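Local structure of plasmodesmata-located protein 5 (Arabidopsis thaliana, 6GRE) at residues S76-A88 and F97-N109. The protein restricts cell-to-cell trafficking through plasmodesmata by regulating callose deposition during salicylic acid-triggered immune responses, and is required for systemic acquired resistance. Sequence-based numbering, arbitrary orientation. Where two conformers were deposited one is given.
Sequences STCVSSAVAQVGA and FLQMENCLIRYDN. With NAG (2-acetamido-2-deoxy-beta-D-glucopyranose), chain C.
Cys78 and Cys103 are joined by a disulfide, SG to SG 2.1 Å with a torsion of -88° about the bond, which rivets the helix to the start of strand 103-108. Cys78 holds SG anti to its backbone N (chi1 -170°), letting the sulfur drop from the helix onto the strand.

Beyond this link the contact is largely apolar. Ala82, one helical turn further on, is small enough for the sheet to come close: its CB rests 3.6 Å from Met100 SD. Leu98 CD2 presses against its backbone, 3.1 Å from Ala82 O. That carbonyl is already engaged by the helical N-H groups of Gln85 and Val86. Val86 and Ile105 meet tip to tip, CG1 to CD1 3.6 Å, their branched aliphatic side chains suiting the buried layer between helix and sheet. The other branch of Val86, CG2, lies obliquely by the Tyr107 ring, 3.7 Å from OH. Met100, flexible and unbranched, bends at its end and brings CE to 3.6 Å from Ser81 OG.

Partly exposed Gln85 passes NE2 beside the Met100 sulfur, makes weak bonds to Ser81 O and OG, and is hydrogen-bonded to Asn7 O. Gln99, a buried amide pointing away from the helix, has NE2 satisfied by an almost straight bond to Met100 O, bracing the turn between the strands.

Helix 72-90 thus packs on central strand 103-108 and its neighbour 96-99 in the five-stranded antiparallel sheet of the first Gnk2-homologous (DUF26) domain; segment 76-88 runs at 43° to strand 103-108. Past that strand, Asn109 ND2 carries an N-linked NAG, bonded to C1. Helix 23-38 lies alongside, its Leu28 and Leu31 touching Tyr107, while strands 10-13 and 60-66 flank the hairpin.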
loop_
_atom_site.group_PDB
_atom_site.type_symbol
_atom_site.label_atom_id
_atom_site.label_comp_id
_atom_site.label_asym_id
_atom_site.label_seq_id
_atom_site.Cartn_x
_atom_site.Cartn_y
_atom_site.Cartn_z
ATOM N N SER A 76 -1.998 -1.683 14.608
ATOM C CA SER A 76 -0.733 -1.675 15.361
ATOM C C SER A 76 0.096 -2.924 15.060
ATOM O O SER A 76 1.286 -2.814 14.797
ATOM C CB SER A 76 -0.980 -1.558 16.844
ATOM O OG SER A 76 -1.887 -0.505 17.092
ATOM N N THR A 77 -0.538 -4.108 15.096
ATOM C CA THR A 77 0.166 -5.360 14.879
ATOM C C THR A 77 0.836 -5.373 13.500
ATOM O O THR A 77 1.993 -5.780 13.342
ATOM C CB THR A 77 -0.772 -6.558 15.037
ATOM O OG1 THR A 77 -1.266 -6.507 16.383
ATOM C CG2 THR A 77 -0.081 -7.874 14.755
ATOM N N CYS A 78 0.080 -4.943 12.489
ATOM C CA CYS A 78 0.582 -4.939 11.121
ATOM C C CYS A 78 1.760 -3.968 10.986
ATOM O O CYS A 78 2.791 -4.320 10.443
ATOM C CB CYS A 78 -0.527 -4.579 10.142
ATOM S SG CYS A 78 -0.052 -4.845 8.415
ATOM N N VAL A 79 1.564 -2.743 11.442
ATOM C CA VAL A 79 2.563 -1.703 11.252
ATOM C C VAL A 79 3.829 -2.053 12.042
ATOM O O VAL A 79 4.934 -1.864 11.550
ATOM C CB VAL A 79 1.998 -0.321 11.609
ATOM C CG1 VAL A 79 3.080 0.744 11.672
ATOM C CG2 VAL A 79 0.922 0.074 10.615
ATOM N N SER A 80 3.655 -2.594 13.253
ATOM C CA SER A 80 4.797 -3.045 14.045
ATOM C C SER A 80 5.612 -4.083 13.274
ATOM O O SER A 80 6.842 -4.009 13.256
ATOM C CB SER A 80 4.349 -3.603 15.361
ATOM O OG SER A 80 3.828 -2.575 16.177
ATOM N N SER A 81 4.914 -5.046 12.655
ATOM C CA SER A 81 5.534 -6.096 11.891
ATOM C C SER A 81 6.243 -5.511 10.666
ATOM O O SER A 81 7.347 -5.936 10.297
ATOM C CB SER A 81 4.533 -7.162 11.494
ATOM O OG SER A 81 5.149 -8.095 10.626
ATOM N N ALA A 82 5.598 -4.542 10.009
ATOM C CA ALA A 82 6.197 -3.923 8.846
ATOM C C ALA A 82 7.517 -3.256 9.254
ATOM O O ALA A 82 8.497 -3.376 8.552
ATOM C CB ALA A 82 5.242 -2.932 8.217
ATOM N N VAL A 83 7.481 -2.509 10.358
ATOM C CA VAL A 83 8.670 -1.799 10.829
ATOM C C VAL A 83 9.777 -2.818 11.153
ATOM O O VAL A 83 10.953 -2.592 10.828
ATOM C CB VAL A 83 8.339 -0.911 12.039
ATOM C CG1 VAL A 83 9.614 -0.447 12.740
ATOM C CG2 VAL A 83 7.476 0.280 11.643
ATOM N N ALA A 84 9.393 -3.952 11.754
ATOM C CA ALA A 84 10.355 -4.987 12.183
ATOM C C ALA A 84 11.002 -5.676 10.974
ATOM O O ALA A 84 12.093 -6.233 11.116
ATOM C CB ALA A 84 9.671 -5.990 13.081
ATOM N N GLN A 85 10.322 -5.659 9.816
ATOM C CA GLN A 85 10.728 -6.379 8.599
ATOM C C GLN A 85 11.503 -5.472 7.638
ATOM O O GLN A 85 12.388 -5.951 6.896
ATOM C CB GLN A 85 9.510 -6.928 7.845
ATOM C CG GLN A 85 8.796 -8.068 8.556
ATOM C CD GLN A 85 7.717 -8.680 7.693
ATOM O OE1 GLN A 85 7.995 -9.464 6.796
ATOM N NE2 GLN A 85 6.470 -8.331 7.961
ATOM N N VAL A 86 11.141 -4.180 7.598
ATOM C CA VAL A 86 11.674 -3.284 6.594
ATOM C C VAL A 86 13.170 -3.061 6.858
ATOM O O VAL A 86 13.939 -2.910 5.916
ATOM C CB VAL A 86 10.893 -1.955 6.489
ATOM C CG1 VAL A 86 11.114 -1.036 7.686
ATOM C CG2 VAL A 86 11.208 -1.252 5.180
ATOM N N GLY A 87 13.566 -3.023 8.133
ATOM C CA GLY A 87 14.961 -2.864 8.509
ATOM C C GLY A 87 15.815 -3.968 7.913
ATOM O O GLY A 87 16.835 -3.718 7.322
ATOM N N ALA A 88 15.347 -5.209 8.033
ATOM C CA ALA A 88 16.044 -6.374 7.490
ATOM C C ALA A 88 16.148 -6.300 5.962
ATOM O O ALA A 88 17.146 -6.688 5.383
ATOM C CB ALA A 88 15.321 -7.629 7.921
ATOM N N PHE A 97 9.869 0.994 1.083
ATOM C CA PHE A 97 8.436 0.813 0.881
ATOM C C PHE A 97 8.136 -0.661 1.151
ATOM O O PHE A 97 8.615 -1.487 0.373
ATOM C CB PHE A 97 8.088 1.276 -0.546
ATOM C CG PHE A 97 6.628 1.272 -0.944
ATOM C CD1 PHE A 97 5.621 1.047 -0.017
ATOM C CD2 PHE A 97 6.252 1.555 -2.249
ATOM C CE1 PHE A 97 4.284 1.030 -0.382
ATOM C CE2 PHE A 97 4.911 1.533 -2.611
ATOM C CZ PHE A 97 3.933 1.307 -1.677
ATOM N N LEU A 98 7.372 -0.954 2.198
ATOM C CA LEU A 98 7.013 -2.313 2.513
ATOM C C LEU A 98 5.491 -2.431 2.513
ATOM O O LEU A 98 4.813 -1.710 3.232
ATOM C CB LEU A 98 7.608 -2.696 3.867
ATOM C CG LEU A 98 7.508 -4.162 4.245
ATOM C CD1 LEU A 98 8.404 -5.013 3.373
ATOM C CD2 LEU A 98 7.888 -4.349 5.696
ATOM N N GLN A 99 4.984 -3.331 1.656
ATOM C CA GLN A 99 3.582 -3.600 1.537
ATOM C C GLN A 99 3.314 -4.982 2.115
ATOM O O GLN A 99 3.938 -5.945 1.703
ATOM C CB GLN A 99 3.134 -3.601 0.079
ATOM C CG GLN A 99 1.650 -3.868 -0.104
ATOM C CD GLN A 99 0.793 -2.684 0.253
ATOM O OE1 GLN A 99 0.929 -1.633 -0.352
ATOM N NE2 GLN A 99 -0.082 -2.852 1.231
ATOM N N MET A 100 2.404 -5.023 3.072
ATOM C CA MET A 100 1.828 -6.242 3.636
ATOM C C MET A 100 0.362 -6.325 3.209
ATOM O O MET A 100 -0.184 -5.390 2.647
ATOM C CB MET A 100 1.919 -6.202 5.160
ATOM C CG MET A 100 3.347 -6.361 5.594
ATOM S SD MET A 100 3.632 -6.081 7.344
ATOM C CE MET A 100 2.745 -7.457 8.065
ATOM N N GLU A 101 -0.272 -7.456 3.484
ATOM C CA GLU A 101 -1.653 -7.624 3.138
ATOM C C GLU A 101 -2.502 -6.502 3.757
ATOM O O GLU A 101 -3.341 -5.918 3.069
ATOM C CB GLU A 101 -2.122 -8.998 3.605
ATOM C CG GLU A 101 -3.516 -9.358 3.143
ATOM C CD GLU A 101 -3.706 -9.719 1.676
ATOM O OE1 GLU A 101 -2.714 -9.725 0.898
ATOM O OE2 GLU A 101 -4.859 -10.027 1.318
ATOM N N ASN A 102 -2.261 -6.181 5.031
ATOM C CA ASN A 102 -3.178 -5.323 5.772
ATOM C C ASN A 102 -2.607 -3.920 6.045
ATOM O O ASN A 102 -3.293 -3.099 6.627
ATOM C CB ASN A 102 -3.560 -5.974 7.091
ATOM C CG ASN A 102 -4.499 -7.142 6.876
ATOM O OD1 ASN A 102 -5.065 -7.284 5.797
ATOM N ND2 ASN A 102 -4.654 -7.960 7.900
ATOM N N CYS A 103 -1.400 -3.626 5.588
ATOM C CA CYS A 103 -0.823 -2.288 5.831
ATOM C C CYS A 103 0.393 -2.078 4.941
ATOM O O CYS A 103 0.939 -3.020 4.378
ATOM C CB CYS A 103 -0.427 -2.048 7.290
ATOM S SG CYS A 103 0.919 -3.098 7.878
ATOM N N LEU A 104 0.808 -0.805 4.828
ATOM C CA LEU A 104 2.085 -0.458 4.219
ATOM C C LEU A 104 2.800 0.567 5.105
ATOM O O LEU A 104 2.131 1.294 5.846
ATOM C CB LEU A 104 1.881 0.092 2.800
ATOM C CG LEU A 104 1.098 1.402 2.681
ATOM C CD1 LEU A 104 2.007 2.643 2.802
ATOM C CD2 LEU A 104 0.307 1.453 1.371
ATOM N N ILE A 105 4.123 0.622 4.963
ATOM C CA ILE A 105 4.917 1.738 5.434
ATOM C C ILE A 105 5.792 2.220 4.283
ATOM O O ILE A 105 6.180 1.438 3.409
ATOM C CB ILE A 105 5.737 1.360 6.682
ATOM C CG1 ILE A 105 6.707 0.216 6.417
ATOM C CG2 ILE A 105 4.822 1.096 7.854
ATOM C CD1 ILE A 105 7.713 -0.008 7.537
ATOM N N ARG A 106 6.076 3.526 4.264
ATOM C CA ARG A 106 6.829 4.091 3.178
ATOM C C ARG A 106 7.587 5.310 3.698
ATOM O O ARG A 106 7.004 6.142 4.389
ATOM C CB ARG A 106 5.894 4.467 2.024
ATOM C CG ARG A 106 6.580 4.879 0.733
ATOM C CD ARG A 106 5.497 5.138 -0.306
ATOM N NE ARG A 106 6.039 5.450 -1.619
ATOM C CZ ARG A 106 5.389 5.263 -2.754
ATOM N NH1 ARG A 106 4.109 4.943 -2.719
ATOM N NH2 ARG A 106 6.026 5.382 -3.911
ATOM N N TYR A 107 8.866 5.390 3.324
ATOM C CA TYR A 107 9.683 6.534 3.710
ATOM C C TYR A 107 10.662 6.873 2.590
ATOM O O TYR A 107 11.007 6.061 1.779
ATOM C CB TYR A 107 10.404 6.244 5.023
ATOM C CG TYR A 107 11.267 5.007 5.039
ATOM C CD1 TYR A 107 12.579 5.028 4.594
ATOM C CD2 TYR A 107 10.790 3.824 5.567
ATOM C CE1 TYR A 107 13.367 3.888 4.633
ATOM C CE2 TYR A 107 11.562 2.684 5.621
ATOM C CZ TYR A 107 12.871 2.722 5.183
ATOM O OH TYR A 107 13.615 1.587 5.281
ATOM N N ASP A 108 11.103 8.134 2.587
ATOM C CA ASP A 108 11.979 8.639 1.592
ATOM C C ASP A 108 12.628 9.908 2.146
ATOM O O ASP A 108 12.187 10.424 3.162
ATOM C CB ASP A 108 11.215 8.907 0.290
ATOM C CG ASP A 108 12.085 8.975 -0.952
ATOM O OD1 ASP A 108 13.308 8.795 -0.838
ATOM O OD2 ASP A 108 11.524 9.220 -2.035
ATOM N N ASN A 109 13.658 10.380 1.429
ATOM C CA ASN A 109 14.433 11.569 1.832
ATOM C C ASN A 109 13.929 12.825 1.100
ATOM O O ASN A 109 14.578 13.845 1.089
ATOM C CB ASN A 109 15.932 11.324 1.625
ATOM C CG ASN A 109 16.359 11.370 0.177
ATOM O OD1 ASN A 109 15.598 11.014 -0.725
ATOM N ND2 ASN A 109 17.579 11.824 -0.056
HETATM C C1 NAG C . 18.157 11.943 -1.371
HETATM C C2 NAG C . 18.615 13.366 -1.683
HETATM C C3 NAG C . 19.239 13.437 -3.062
HETATM C C4 NAG C . 20.356 12.418 -3.157
HETATM C C5 NAG C . 19.910 11.021 -2.701
HETATM C C6 NAG C . 21.096 10.087 -2.524
HETATM C C7 NAG C . 17.315 15.122 -0.616
HETATM C C8 NAG C . 16.154 16.057 -0.726
HETATM N N2 NAG C . 17.529 14.321 -1.648
HETATM O O3 NAG C . 19.743 14.762 -3.251
HETATM O O4 NAG C . 20.834 12.365 -4.511
HETATM O O5 NAG C . 19.264 11.064 -1.426
HETATM O O6 NAG C . 21.998 10.618 -1.532
HETATM O O7 NAG C . 18.030 15.101 0.384
#